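PDB 6SLN: RagA protein from Porphyromonas gingivalis, which probably imports peptides across the outer membrane as a TonB-dependent receptor, a beta barrel closed by an internal plug domain. Local coordinates for residues V840-T845 / A864-K869; A924-L929 / F970-G975; Y936-S941 / G950-Y955. One frame throughout, in Å; residues are numbered along the deposited sequence.

In the fold
All three contacts lie at the C-terminal part of the barrel, where strands 844-853, 857-873, 921-937 and 951-964 follow one another as antiparallel neighbours; contact 2 joins this wall to loop 970-975. Contacts 1 and 2 adjoin, their centres 10 Å apart: Lys869 NZ of contact 1 hydrogen-bonds Gly975 O of contact 2 at 2.7 Å, and Ala864 pairs with Arg928 through the backbone. Contact 3 shares strand 921-937 with contact 2 but lies toward its other end, about 36 Å away between centres, and about 39 Å from contact 1. Contact 1 borders the bound peptide through Val840 and Thr841. The lipid pocket, around residues such as Phe501 and His523, is built from other strands of the barrel.

Contact 1. Residues V840-T845 / A864-K869; sequences VTPPIT and AYIVGK
The phenol ring of Tyr865 is met at its edge, near the ring plane, by the CG2 methyl of Ile844, which stands 4.2 Å from CE2 of the tyrosine; Phe759 of the adjoining strand 752-764 touches both residues. With CG1 anti to the carbonyl carbon (chi1 -64°), CG2 of Ile844 falls anti to the backbone N and lies against Val867, with Ile844 CG2 3.7 Å from Val867 CB. The two branched side chains lie aslant; Ile844 CD1 comes near Val867 CG1. Their backbones are joined twice: Ile844 N donates to Val867 O (3.2 Å) and Val867 N to Ile844 O (3.0 Å). The CA of Ile866 adds a C-H...O contact to the same Ile844 carbonyl oxygen. On the other face of the sheet Thr845 OG1 and CG2 both flank Ile866 CD1. The CG2 branch of Ile866 turns instead to Pro842, its methyl 3.5 Å from Pro842 CB. The proline ring then lies alongside the aliphatic part of Lys869, CG of Pro842 being 3.6 Å from Lys869 CD. The lysine chain is bent within this stem and again near its end, where NZ bonds Gly975 O. Gly868, with a positive phi of 92°, turns the chain between Val867 and Lys869, while Pro843 CD rests against Val867 O. Gln130 of strand 129-132, within the plug region, touches Pro842, Thr845 and Ile866, which places this face toward the barrel interior; Val840 and Thr841 pack on the bound peptide. Ile844 with Val867 is the hydrogen-bonded pair and Thr845 with Ile866 the non-hydrogen-bonded pair of an antiparallel beta hairpin in the wall of a TonB-dependent receptor barrel.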
ATOM      1  N   VAL A 840     -39.105 -12.252 -14.513  1.00 40.37           N
ATOM      2  CA  VAL A 840     -37.683 -12.419 -14.236  1.00 45.87           C
ATOM      3  C   VAL A 840     -37.409 -12.545 -12.741  1.00 42.14           C
ATOM      4  O   VAL A 840     -36.488 -13.265 -12.338  1.00 44.77           O
ATOM      5  CB  VAL A 840     -36.891 -11.267 -14.870  1.00 48.60           C
ATOM      6  CG1 VAL A 840     -35.404 -11.600 -14.931  1.00 46.74           C
ATOM      7  CG2 VAL A 840     -37.411 -11.024 -16.255  1.00 49.97           C
ATOM      8  N   THR A 841     -38.186 -11.881 -11.904  1.00 39.28           N
ATOM      9  CA  THR A 841     -38.133 -12.118 -10.461  1.00 40.99           C
ATOM     10  C   THR A 841     -39.192 -13.151 -10.098  1.00 50.67           C
ATOM     11  O   THR A 841     -40.358 -12.975 -10.463  1.00 61.94           O
ATOM     12  CB  THR A 841     -38.384 -10.822  -9.686  1.00 40.82           C
ATOM     13  OG1 THR A 841     -37.524  -9.779 -10.164  1.00 41.73           O
ATOM     14  CG2 THR A 841     -38.176 -11.006  -8.190  1.00 40.28           C
ATOM     15  N   PRO A 842     -38.840 -14.251  -9.437  1.00 54.15           N
ATOM     16  CA  PRO A 842     -39.811 -15.346  -9.235  1.00 55.65           C
ATOM     17  C   PRO A 842     -40.965 -14.906  -8.355  1.00 54.66           C
ATOM     18  O   PRO A 842     -40.744 -14.367  -7.262  1.00 64.80           O
ATOM     19  CB  PRO A 842     -38.976 -16.444  -8.554  1.00 51.18           C
ATOM     20  CG  PRO A 842     -37.576 -16.149  -8.949  1.00 48.91           C
ATOM     21  CD  PRO A 842     -37.478 -14.643  -9.040  1.00 52.67           C
ATOM     22  N   PRO A 843     -42.213 -15.139  -8.786  1.00 46.36           N
ATOM     23  CA  PRO A 843     -43.366 -14.585  -8.051  1.00 49.40           C
ATOM     24  C   PRO A 843     -43.752 -15.369  -6.815  1.00 54.71           C
ATOM     25  O   PRO A 843     -44.426 -14.803  -5.943  1.00 55.32           O
ATOM     26  CB  PRO A 843     -44.517 -14.635  -9.083  1.00 45.20           C
ATOM     27  CG  PRO A 843     -43.894 -15.084 -10.374  1.00 45.83           C
ATOM     28  CD  PRO A 843     -42.636 -15.826 -10.013  1.00 45.46           C
ATOM     29  N   ILE A 844     -43.364 -16.641  -6.707  1.00 53.78           N
ATOM     30  CA  ILE A 844     -43.859 -17.527  -5.659  1.00 52.34           C
ATOM     31  C   ILE A 844     -42.694 -17.985  -4.777  1.00 48.45           C
ATOM     32  O   ILE A 844     -41.695 -18.526  -5.269  1.00 48.49           O
ATOM     33  CB  ILE A 844     -44.649 -18.698  -6.273  1.00 49.66           C
ATOM     34  CG1 ILE A 844     -45.885 -18.119  -6.980  1.00 55.99           C
ATOM     35  CG2 ILE A 844     -45.038 -19.715  -5.206  1.00 47.89           C
ATOM     36  CD1 ILE A 844     -46.735 -19.104  -7.799  1.00 47.33           C
ATOM     37  N   THR A 845     -42.832 -17.752  -3.469  1.00 47.36           N
ATOM     38  CA  THR A 845     -41.805 -18.003  -2.469  1.00 43.32           C
ATOM     39  C   THR A 845     -42.459 -18.698  -1.289  1.00 57.05           C
ATOM     40  O   THR A 845     -43.354 -18.129  -0.658  1.00 63.89           O
ATOM     41  CB  THR A 845     -41.166 -16.696  -1.998  1.00 42.45           C
ATOM     42  OG1 THR A 845     -40.662 -15.967  -3.123  1.00 46.28           O
ATOM     43  CG2 THR A 845     -40.026 -16.978  -1.020  1.00 41.83           C
ATOM     44  N   ALA A 864     -37.997 -25.563   1.305  1.00 60.24           N
ATOM     45  CA  ALA A 864     -38.156 -24.235   0.742  1.00 55.31           C
ATOM     46  C   ALA A 864     -38.351 -24.384  -0.760  1.00 53.55           C
ATOM     47  O   ALA A 864     -37.825 -25.317  -1.378  1.00 47.94           O
ATOM     48  CB  ALA A 864     -36.934 -23.358   1.048  1.00 42.37           C
ATOM     49  N   TYR A 865     -39.104 -23.462  -1.353  1.00 52.58           N
ATOM     50  CA  TYR A 865     -39.298 -23.538  -2.793  1.00 56.39           C
ATOM     51  C   TYR A 865     -39.379 -22.150  -3.422  1.00 61.95           C
ATOM     52  O   TYR A 865     -39.680 -21.142  -2.769  1.00 57.86           O
ATOM     53  CB  TYR A 865     -40.542 -24.358  -3.150  1.00 52.74           C
ATOM     54  CG  TYR A 865     -41.801 -23.933  -2.446  1.00 51.75           C
ATOM     55  CD1 TYR A 865     -42.129 -24.448  -1.202  1.00 54.31           C
ATOM     56  CD2 TYR A 865     -42.681 -23.042  -3.041  1.00 55.85           C
ATOM     57  CE1 TYR A 865     -43.289 -24.071  -0.558  1.00 57.89           C
ATOM     58  CE2 TYR A 865     -43.848 -22.658  -2.406  1.00 57.71           C
ATOM     59  CZ  TYR A 865     -44.146 -23.177  -1.169  1.00 59.39           C
ATOM     60  OH  TYR A 865     -45.293 -22.784  -0.539  1.00 60.63           O
ATOM     61  N   ILE A 866     -39.081 -22.126  -4.717  1.00 60.48           N
ATOM     62  CA  ILE A 866     -39.106 -20.937  -5.551  1.00 52.16           C
ATOM     63  C   ILE A 866     -39.813 -21.348  -6.837  1.00 55.95           C
ATOM     64  O   ILE A 866     -39.240 -22.068  -7.658  1.00 56.55           O
ATOM     65  CB  ILE A 866     -37.695 -20.401  -5.833  1.00 45.44           C
ATOM     66  CG1 ILE A 866     -37.023 -19.969  -4.532  1.00 50.14           C
ATOM     67  CG2 ILE A 866     -37.721 -19.254  -6.821  1.00 40.76           C
ATOM     68  CD1 ILE A 866     -37.575 -18.688  -3.956  1.00 60.75           C
ATOM     69  N   VAL A 867     -41.058 -20.911  -7.002  1.00 59.89           N
ATOM     70  CA  VAL A 867     -41.910 -21.295  -8.123  1.00 60.33           C
ATOM     71  C   VAL A 867     -42.117 -20.091  -9.031  1.00 58.52           C
ATOM     72  O   VAL A 867     -42.308 -18.969  -8.556  1.00 53.33           O
ATOM     73  CB  VAL A 867     -43.266 -21.838  -7.629  1.00 56.84           C
ATOM     74  CG1 VAL A 867     -44.143 -22.237  -8.805  1.00 50.12           C
ATOM     75  CG2 VAL A 867     -43.050 -23.010  -6.682  1.00 55.36           C
ATOM     76  N   GLY A 868     -42.094 -20.325 -10.338  1.00 58.10           N
ATOM     77  CA  GLY A 868     -42.173 -19.228 -11.272  1.00 54.59           C
ATOM     78  C   GLY A 868     -40.841 -18.669 -11.711  1.00 58.47           C
ATOM     79  O   GLY A 868     -40.824 -17.674 -12.452  1.00 55.81           O
ATOM     80  N   LYS A 869     -39.729 -19.287 -11.298  1.00 57.08           N
ATOM     81  CA  LYS A 869     -38.404 -18.895 -11.758  1.00 51.09           C
ATOM     82  C   LYS A 869     -38.140 -19.468 -13.148  1.00 50.10           C
ATOM     83  O   LYS A 869     -38.350 -20.660 -13.398  1.00 62.37           O
ATOM     84  CB  LYS A 869     -37.336 -19.359 -10.759  1.00 45.44           C
ATOM     85  CG  LYS A 869     -35.894 -18.976 -11.095  1.00 43.86           C
ATOM     86  CD  LYS A 869     -35.115 -18.651  -9.810  1.00 47.70           C
ATOM     87  CE  LYS A 869     -33.626 -18.921  -9.923  1.00 45.68           C
ATOM     88  NZ  LYS A 869     -32.922 -18.226 -11.048  1.00 45.41           N
TER

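Contact 2. Residues A924-L929 / F970-G975; sequences ASFLRL and FDPEAG
One carboxylate oxygen, Asp971 OD1, takes three donors: both terminal nitrogens of Arg928 and the backbone N of Glu973. NH2 of Arg928 approaches OD1 at 2.6 Å from above the carboxylate plane, NH1 at 3.0 Å from the syn side. Both bonds stay in the guanidinium plane, which is turned 55° from the carboxylate. The third bond, Glu973 N to Asp971 OD1 (2.9 Å), closes an Asx turn over the type I turn Asp971-Ala974. Arg928 NH1 also makes a weak bond to Glu973 OE2, completing a salt-bridge network in which two acids probably balance one buried cation. Strand 921-937 of the TonB-receptor barrel wall thereby holds the loop after strand 951-964; Glu973 OE1 accepts from Thr133 N in the plug region, while Thr963 OG1 accepts from Arg928 NE and Asn985 ND2 donates to Asp971 OD2. Beside the charged groups is an apolar layer. Phe926 CG lies between the backbone N and the carbonyl carbon (chi1 65°), which lays the ring along Pro972 and Glu973; Pro972 CG is 3.7 Å from Phe926 CB. At the far end of the ring, Phe926 CZ lies 3.9 Å from Glu973 CB. Ala924 extends the layer, its CB facing Pro972 CB at 4.1 Å.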
ATOM      1  N   ALA A 924     -36.656 -22.699 -14.188  1.00 46.98           N
ATOM      2  CA  ALA A 924     -35.692 -22.878 -13.111  1.00 43.63           C
ATOM      3  C   ALA A 924     -36.346 -22.876 -11.727  1.00 48.70           C
ATOM      4  O   ALA A 924     -35.669 -22.592 -10.728  1.00 53.52           O
ATOM      5  CB  ALA A 924     -34.598 -21.810 -13.196  1.00 41.22           C
ATOM      6  N   SER A 925     -37.635 -23.198 -11.641  1.00 48.31           N
ATOM      7  CA  SER A 925     -38.273 -23.357 -10.341  1.00 52.55           C
ATOM      8  C   SER A 925     -37.739 -24.603  -9.640  1.00 57.21           C
ATOM      9  O   SER A 925     -37.227 -25.534 -10.277  1.00 59.57           O
ATOM     10  CB  SER A 925     -39.794 -23.454 -10.485  1.00 43.93           C
ATOM     11  OG  SER A 925     -40.254 -22.610 -11.515  1.00 45.15           O
ATOM     12  N   PHE A 926     -37.860 -24.624  -8.313  1.00 42.98           N
ATOM     13  CA  PHE A 926     -37.262 -25.740  -7.593  1.00 52.24           C
ATOM     14  C   PHE A 926     -37.796 -25.829  -6.174  1.00 54.36           C
ATOM     15  O   PHE A 926     -38.173 -24.829  -5.568  1.00 58.22           O
ATOM     16  CB  PHE A 926     -35.733 -25.637  -7.557  1.00 49.15           C
ATOM     17  CG  PHE A 926     -35.212 -24.443  -6.791  1.00 50.61           C
ATOM     18  CD1 PHE A 926     -34.900 -24.544  -5.438  1.00 51.11           C
ATOM     19  CD2 PHE A 926     -35.012 -23.225  -7.428  1.00 49.45           C
ATOM     20  CE1 PHE A 926     -34.400 -23.441  -4.736  1.00 46.25           C
ATOM     21  CE2 PHE A 926     -34.504 -22.134  -6.730  1.00 45.80           C
ATOM     22  CZ  PHE A 926     -34.197 -22.250  -5.385  1.00 39.64           C
ATOM     23  N   LEU A 927     -37.814 -27.051  -5.663  1.00 61.19           N
ATOM     24  CA  LEU A 927     -38.024 -27.342  -4.255  1.00 56.64           C
ATOM     25  C   LEU A 927     -36.727 -27.921  -3.710  1.00 61.31           C
ATOM     26  O   LEU A 927     -36.137 -28.816  -4.323  1.00 58.39           O
ATOM     27  CB  LEU A 927     -39.176 -28.323  -4.085  1.00 45.64           C
ATOM     28  CG  LEU A 927     -39.271 -29.198  -2.843  1.00 46.26           C
ATOM     29  CD1 LEU A 927     -39.752 -28.376  -1.678  1.00 46.61           C
ATOM     30  CD2 LEU A 927     -40.220 -30.375  -3.098  1.00 47.50           C
ATOM     31  N   ARG A 928     -36.259 -27.392  -2.591  1.00 58.37           N
ATOM     32  CA  ARG A 928     -35.008 -27.849  -2.008  1.00 52.01           C
ATOM     33  C   ARG A 928     -35.254 -28.291  -0.576  1.00 55.92           C
ATOM     34  O   ARG A 928     -35.780 -27.523   0.238  1.00 62.15           O
ATOM     35  CB  ARG A 928     -33.947 -26.756  -2.057  1.00 47.71           C
ATOM     36  CG  ARG A 928     -32.533 -27.303  -2.124  1.00 49.41           C
ATOM     37  CD  ARG A 928     -31.645 -26.311  -2.855  1.00 53.49           C
ATOM     38  NE  ARG A 928     -31.254 -26.791  -4.168  1.00 60.94           N
ATOM     39  CZ  ARG A 928     -30.635 -26.060  -5.088  1.00 56.02           C
ATOM     40  NH1 ARG A 928     -30.335 -24.793  -4.844  1.00 38.45           N
ATOM     41  NH2 ARG A 928     -30.315 -26.612  -6.260  1.00 63.72           N
ATOM     42  N   LEU A 929     -34.900 -29.532  -0.279  1.00 54.61           N
ATOM     43  CA  LEU A 929     -34.779 -29.967   1.105  1.00 51.10           C
ATOM     44  C   LEU A 929     -33.555 -29.262   1.655  1.00 48.12           C
ATOM     45  O   LEU A 929     -32.427 -29.684   1.412  1.00 57.24           O
ATOM     46  CB  LEU A 929     -34.649 -31.483   1.189  1.00 48.21           C
ATOM     47  CG  LEU A 929     -34.481 -32.065   2.587  1.00 57.67           C
ATOM     48  CD1 LEU A 929     -35.509 -31.482   3.540  1.00 60.08           C
ATOM     49  CD2 LEU A 929     -34.573 -33.586   2.555  1.00 60.53           C
ATOM     50  N   PHE A 970     -26.817 -27.076 -13.740  1.00 38.28           N
ATOM     51  CA  PHE A 970     -26.409 -27.693 -12.482  1.00 46.18           C
ATOM     52  C   PHE A 970     -27.298 -27.249 -11.326  1.00 49.51           C
ATOM     53  O   PHE A 970     -27.752 -28.071 -10.521  1.00 49.69           O
ATOM     54  CB  PHE A 970     -24.949 -27.360 -12.188  1.00 47.82           C
ATOM     55  CG  PHE A 970     -23.970 -28.118 -13.038  1.00 48.91           C
ATOM     56  CD1 PHE A 970     -23.612 -27.646 -14.294  1.00 39.19           C
ATOM     57  CD2 PHE A 970     -23.392 -29.303 -12.570  1.00 46.62           C
ATOM     58  CE1 PHE A 970     -22.689 -28.341 -15.069  1.00 39.73           C
ATOM     59  CE2 PHE A 970     -22.479 -29.994 -13.334  1.00 37.63           C
ATOM     60  CZ  PHE A 970     -22.131 -29.514 -14.591  1.00 40.10           C
ATOM     61  N   ASP A 971     -27.551 -25.959 -11.225  1.00 48.13           N
ATOM     62  CA  ASP A 971     -28.281 -25.432 -10.077  1.00 52.80           C
ATOM     63  C   ASP A 971     -29.334 -24.425 -10.540  1.00 52.16           C
ATOM     64  O   ASP A 971     -28.982 -23.350 -11.058  1.00 52.50           O
ATOM     65  CB  ASP A 971     -27.305 -24.789  -9.078  1.00 39.56           C
ATOM     66  CG  ASP A 971     -27.971 -24.406  -7.761  1.00 41.98           C
ATOM     67  OD1 ASP A 971     -29.204 -24.623  -7.609  1.00 37.80           O
ATOM     68  OD2 ASP A 971     -27.257 -23.873  -6.873  1.00 43.97           O
ATOM     69  N   PRO A 972     -30.625 -24.727 -10.369  1.00 39.12           N
ATOM     70  CA  PRO A 972     -31.648 -23.726 -10.711  1.00 56.63           C
ATOM     71  C   PRO A 972     -31.529 -22.453  -9.879  1.00 55.90           C
ATOM     72  O   PRO A 972     -31.923 -21.382 -10.349  1.00 53.60           O
ATOM     73  CB  PRO A 972     -32.973 -24.468 -10.467  1.00 59.09           C
ATOM     74  CG  PRO A 972     -32.638 -25.597  -9.532  1.00 49.06           C
ATOM     75  CD  PRO A 972     -31.191 -25.936  -9.749  1.00 39.55           C
ATOM     76  N   GLU A 973     -30.958 -22.525  -8.674  1.00 54.17           N
ATOM     77  CA  GLU A 973     -30.763 -21.321  -7.874  1.00 51.96           C
ATOM     78  C   GLU A 973     -29.628 -20.449  -8.389  1.00 47.83           C
ATOM     79  O   GLU A 973     -29.588 -19.255  -8.082  1.00 46.63           O
ATOM     80  CB  GLU A 973     -30.490 -21.693  -6.415  1.00 51.67           C
ATOM     81  CG  GLU A 973     -30.533 -20.522  -5.431  1.00 52.69           C
ATOM     82  CD  GLU A 973     -30.473 -20.990  -3.987  1.00 57.54           C
ATOM     83  OE1 GLU A 973     -30.387 -20.152  -3.062  1.00 61.92           O
ATOM     84  OE2 GLU A 973     -30.515 -22.218  -3.776  1.00 60.91           O
ATOM     85  N   ALA A 974     -28.711 -21.002  -9.168  1.00 43.00           N
ATOM     86  CA  ALA A 974     -27.445 -20.318  -9.413  1.00 40.06           C
ATOM     87  C   ALA A 974     -27.581 -19.358 -10.590  1.00 39.52           C
ATOM     88  O   ALA A 974     -27.030 -19.551 -11.672  1.00 40.58           O
ATOM     89  CB  ALA A 974     -26.329 -21.328  -9.638  1.00 35.23           C
ATOM     90  N   GLY A 975     -28.298 -18.285 -10.349  1.00 35.22           N
ATOM     91  CA  GLY A 975     -28.398 -17.236 -11.346  1.00 37.18           C
ATOM     92  C   GLY A 975     -29.731 -16.524 -11.260  1.00 48.33           C
ATOM     93  O   GLY A 975     -30.613 -16.879 -10.485  1.00 53.02           O
TER

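Contact 3. Residues Y936-S941 / G950-Y955; sequences YVLPNS and GGARVY
Tyr936 and Val954 form the hydrogen-bonded pair near the end of the barrel hairpin that links strands 921-937 and 951-964, which run antiparallel. Tyr936 N donates to Val954 O at 2.7 Å, and Val954 N returns a bond to Tyr936 O at 3.0 Å. A third backbone bond joins Leu938 N to Ala952 O (2.8 Å). Between these bonds the CA of Arg953 directs a C-H...O contact at Tyr936 O. Val937 and Arg953 make the non-hydrogen-bonded pair, in which the arginine arm lies along the valine. The arginine CG is anti to its carbonyl carbon (chi1 -53°) and the chain is extended as far as NE, which lays CG through NH1 along one methyl: Val937 CG2 is 3.6 Å from Arg953 CG. Val937 CG2 then lies over one face of the guanidinium, offset toward its rim, 3.5 Å from Arg953 NH1. On the face of Tyr936 and Val954 the touch is by stems, Tyr936 CB to Val954 CG2 at 4.0 Å, while the phenol leads away from the partner strand. Leu938 bridges two residues of that strand, its CG 4.2 Å from Ala952 CB and its CD2 near Val954 CG2. Beyond, Gly950 and Gly951 both face Ser996 in a classic beta bulge. Tyr955 touches Glu112 of the plug region and makes a cation-pi contact with Lys933. Three backbone bonds thus pair the main-chain groups of Tyr936, Leu938, Ala952 and Val954, and contacts between side chains on the Tyr936 face are apolar; on the other, the arginine offers Val937 its methylenes and one flat guanidinium face, a dispersive rather than polar contact.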
ATOM      1  N   TYR A 936     -29.957 -36.612  18.658  1.00 66.89           N
ATOM      2  CA  TYR A 936     -30.158 -37.465  19.824  1.00 62.13           C
ATOM      3  C   TYR A 936     -29.683 -36.733  21.070  1.00 70.21           C
ATOM      4  O   TYR A 936     -28.477 -36.544  21.258  1.00 84.02           O
ATOM      5  CB  TYR A 936     -29.430 -38.795  19.679  1.00 57.54           C
ATOM      6  CG  TYR A 936     -29.846 -39.764  20.745  1.00 62.98           C
ATOM      7  CD1 TYR A 936     -31.077 -39.632  21.368  1.00 72.40           C
ATOM      8  CD2 TYR A 936     -29.014 -40.790  21.149  1.00 65.87           C
ATOM      9  CE1 TYR A 936     -31.477 -40.500  22.358  1.00 76.59           C
ATOM     10  CE2 TYR A 936     -29.406 -41.663  22.140  1.00 73.99           C
ATOM     11  CZ  TYR A 936     -30.642 -41.512  22.739  1.00 79.45           C
ATOM     12  OH  TYR A 936     -31.060 -42.373  23.726  1.00 88.32           O
ATOM     13  N   VAL A 937     -30.632 -36.329  21.913  1.00 66.34           N
ATOM     14  CA  VAL A 937     -30.333 -35.788  23.237  1.00 69.49           C
ATOM     15  C   VAL A 937     -30.055 -36.976  24.149  1.00 75.18           C
ATOM     16  O   VAL A 937     -30.963 -37.750  24.457  1.00 83.41           O
ATOM     17  CB  VAL A 937     -31.483 -34.930  23.776  1.00 72.87           C
ATOM     18  CG1 VAL A 937     -31.315 -34.672  25.268  1.00 74.13           C
ATOM     19  CG2 VAL A 937     -31.560 -33.611  23.025  1.00 75.95           C
ATOM     20  N   LEU A 938     -28.802 -37.131  24.569  1.00 73.20           N
ATOM     21  CA  LEU A 938     -28.425 -38.312  25.330  1.00 74.22           C
ATOM     22  C   LEU A 938     -29.219 -38.374  26.629  1.00 80.66           C
ATOM     23  O   LEU A 938     -29.419 -37.342  27.285  1.00 76.99           O
ATOM     24  CB  LEU A 938     -26.928 -38.321  25.639  1.00 72.35           C
ATOM     25  CG  LEU A 938     -26.007 -38.535  24.435  1.00 73.94           C
ATOM     26  CD1 LEU A 938     -24.764 -39.290  24.859  1.00 72.72           C
ATOM     27  CD2 LEU A 938     -26.705 -39.241  23.267  1.00 76.52           C
ATOM     28  N   PRO A 939     -29.693 -39.562  27.021  1.00 88.59           N
ATOM     29  CA  PRO A 939     -30.555 -39.708  28.205  1.00 95.34           C
ATOM     30  C   PRO A 939     -30.028 -39.032  29.463  1.00 99.99           C
ATOM     31  O   PRO A 939     -28.907 -39.312  29.906  1.00100.47           O
ATOM     32  CB  PRO A 939     -30.622 -41.231  28.390  1.00 97.77           C
ATOM     33  CG  PRO A 939     -29.590 -41.805  27.434  1.00 95.03           C
ATOM     34  CD  PRO A 939     -29.504 -40.837  26.322  1.00 90.19           C
ATOM     35  N   ASN A 940     -30.854 -38.148  30.042  1.00100.87           N
ATOM     36  CA  ASN A 940     -30.476 -37.380  31.229  1.00 97.07           C
ATOM     37  C   ASN A 940     -29.910 -38.262  32.336  1.00 96.77           C
ATOM     38  O   ASN A 940     -29.079 -37.803  33.129  1.00 95.59           O
ATOM     39  CB  ASN A 940     -31.701 -36.608  31.734  1.00 95.34           C
ATOM     40  CG  ASN A 940     -31.398 -35.718  32.926  1.00 95.81           C
ATOM     41  OD1 ASN A 940     -30.974 -36.189  33.986  1.00 99.39           O
ATOM     42  ND2 ASN A 940     -31.621 -34.422  32.761  1.00 92.78           N
ATOM     43  N   SER A 941     -30.339 -39.527  32.394  1.00100.36           N
ATOM     44  CA  SER A 941     -29.929 -40.427  33.468  1.00 98.81           C
ATOM     45  C   SER A 941     -28.416 -40.517  33.585  1.00 98.62           C
ATOM     46  O   SER A 941     -27.863 -40.431  34.689  1.00 99.77           O
ATOM     47  CB  SER A 941     -30.528 -41.813  33.230  1.00 92.66           C
ATOM     48  OG  SER A 941     -31.814 -41.687  32.660  1.00 90.93           O
ATOM     49  N   GLY A 950     -23.768 -31.959  32.332  1.00 75.60           N
ATOM     50  CA  GLY A 950     -25.194 -32.062  32.576  1.00 80.90           C
ATOM     51  C   GLY A 950     -25.966 -32.744  31.460  1.00 85.17           C
ATOM     52  O   GLY A 950     -27.040 -33.305  31.700  1.00 92.56           O
ATOM     53  N   GLY A 951     -25.438 -32.707  30.240  1.00 77.46           N
ATOM     54  CA  GLY A 951     -26.139 -33.298  29.115  1.00 75.09           C
ATOM     55  C   GLY A 951     -25.223 -33.408  27.918  1.00 71.32           C
ATOM     56  O   GLY A 951     -24.070 -32.977  27.951  1.00 67.83           O
ATOM     57  N   ALA A 952     -25.757 -33.989  26.844  1.00 72.36           N
ATOM     58  CA  ALA A 952     -25.016 -34.071  25.591  1.00 68.23           C
ATOM     59  C   ALA A 952     -25.971 -34.396  24.450  1.00 64.19           C
ATOM     60  O   ALA A 952     -27.015 -35.023  24.656  1.00 67.40           O
ATOM     61  CB  ALA A 952     -23.902 -35.120  25.665  1.00 68.78           C
ATOM     62  N   ARG A 953     -25.605 -33.957  23.246  1.00 57.51           N
ATOM     63  CA  ARG A 953     -26.366 -34.274  22.045  1.00 58.77           C
ATOM     64  C   ARG A 953     -25.415 -34.639  20.918  1.00 60.07           C
ATOM     65  O   ARG A 953     -24.331 -34.058  20.796  1.00 68.10           O
ATOM     66  CB  ARG A 953     -27.239 -33.109  21.573  1.00 66.90           C
ATOM     67  CG  ARG A 953     -28.148 -32.528  22.612  1.00 75.19           C
ATOM     68  CD  ARG A 953     -28.614 -31.134  22.231  1.00 74.74           C
ATOM     69  NE  ARG A 953     -29.334 -30.539  23.351  1.00 84.40           N
ATOM     70  CZ  ARG A 953     -30.597 -30.135  23.311  1.00 88.39           C
ATOM     71  NH1 ARG A 953     -31.296 -30.236  22.191  1.00 91.77           N
ATOM     72  NH2 ARG A 953     -31.163 -29.618  24.395  1.00 89.05           N
ATOM     73  N   VAL A 954     -25.829 -35.592  20.094  1.00 53.61           N
ATOM     74  CA  VAL A 954     -25.187 -35.850  18.814  1.00 53.75           C
ATOM     75  C   VAL A 954     -26.240 -35.683  17.731  1.00 61.74           C
ATOM     76  O   VAL A 954     -27.437 -35.899  17.963  1.00 63.60           O
ATOM     77  CB  VAL A 954     -24.545 -37.248  18.745  1.00 58.00           C
ATOM     78  CG1 VAL A 954     -23.260 -37.263  19.539  1.00 57.15           C
ATOM     79  CG2 VAL A 954     -25.527 -38.318  19.260  1.00 55.21           C
ATOM     80  N   TYR A 955     -25.794 -35.272  16.546  1.00 59.19           N
ATOM     81  CA  TYR A 955     -26.711 -35.089  15.436  1.00 50.06           C
ATOM     82  C   TYR A 955     -26.039 -35.461  14.127  1.00 47.61           C
ATOM     83  O   TYR A 955     -24.816 -35.363  13.974  1.00 45.24           O
ATOM     84  CB  TYR A 955     -27.235 -33.657  15.334  1.00 45.90           C
ATOM     85  CG  TYR A 955     -26.179 -32.593  15.081  1.00 54.58           C
ATOM     86  CD1 TYR A 955     -25.694 -32.338  13.799  1.00 53.79           C
ATOM     87  CD2 TYR A 955     -25.691 -31.816  16.129  1.00 59.47           C
ATOM     88  CE1 TYR A 955     -24.737 -31.343  13.578  1.00 58.18           C
ATOM     89  CE2 TYR A 955     -24.748 -30.828  15.918  1.00 60.46           C
ATOM     90  CZ  TYR A 955     -24.270 -30.594  14.647  1.00 60.23           C
ATOM     91  OH  TYR A 955     -23.327 -29.603  14.464  1.00 62.22           O
TER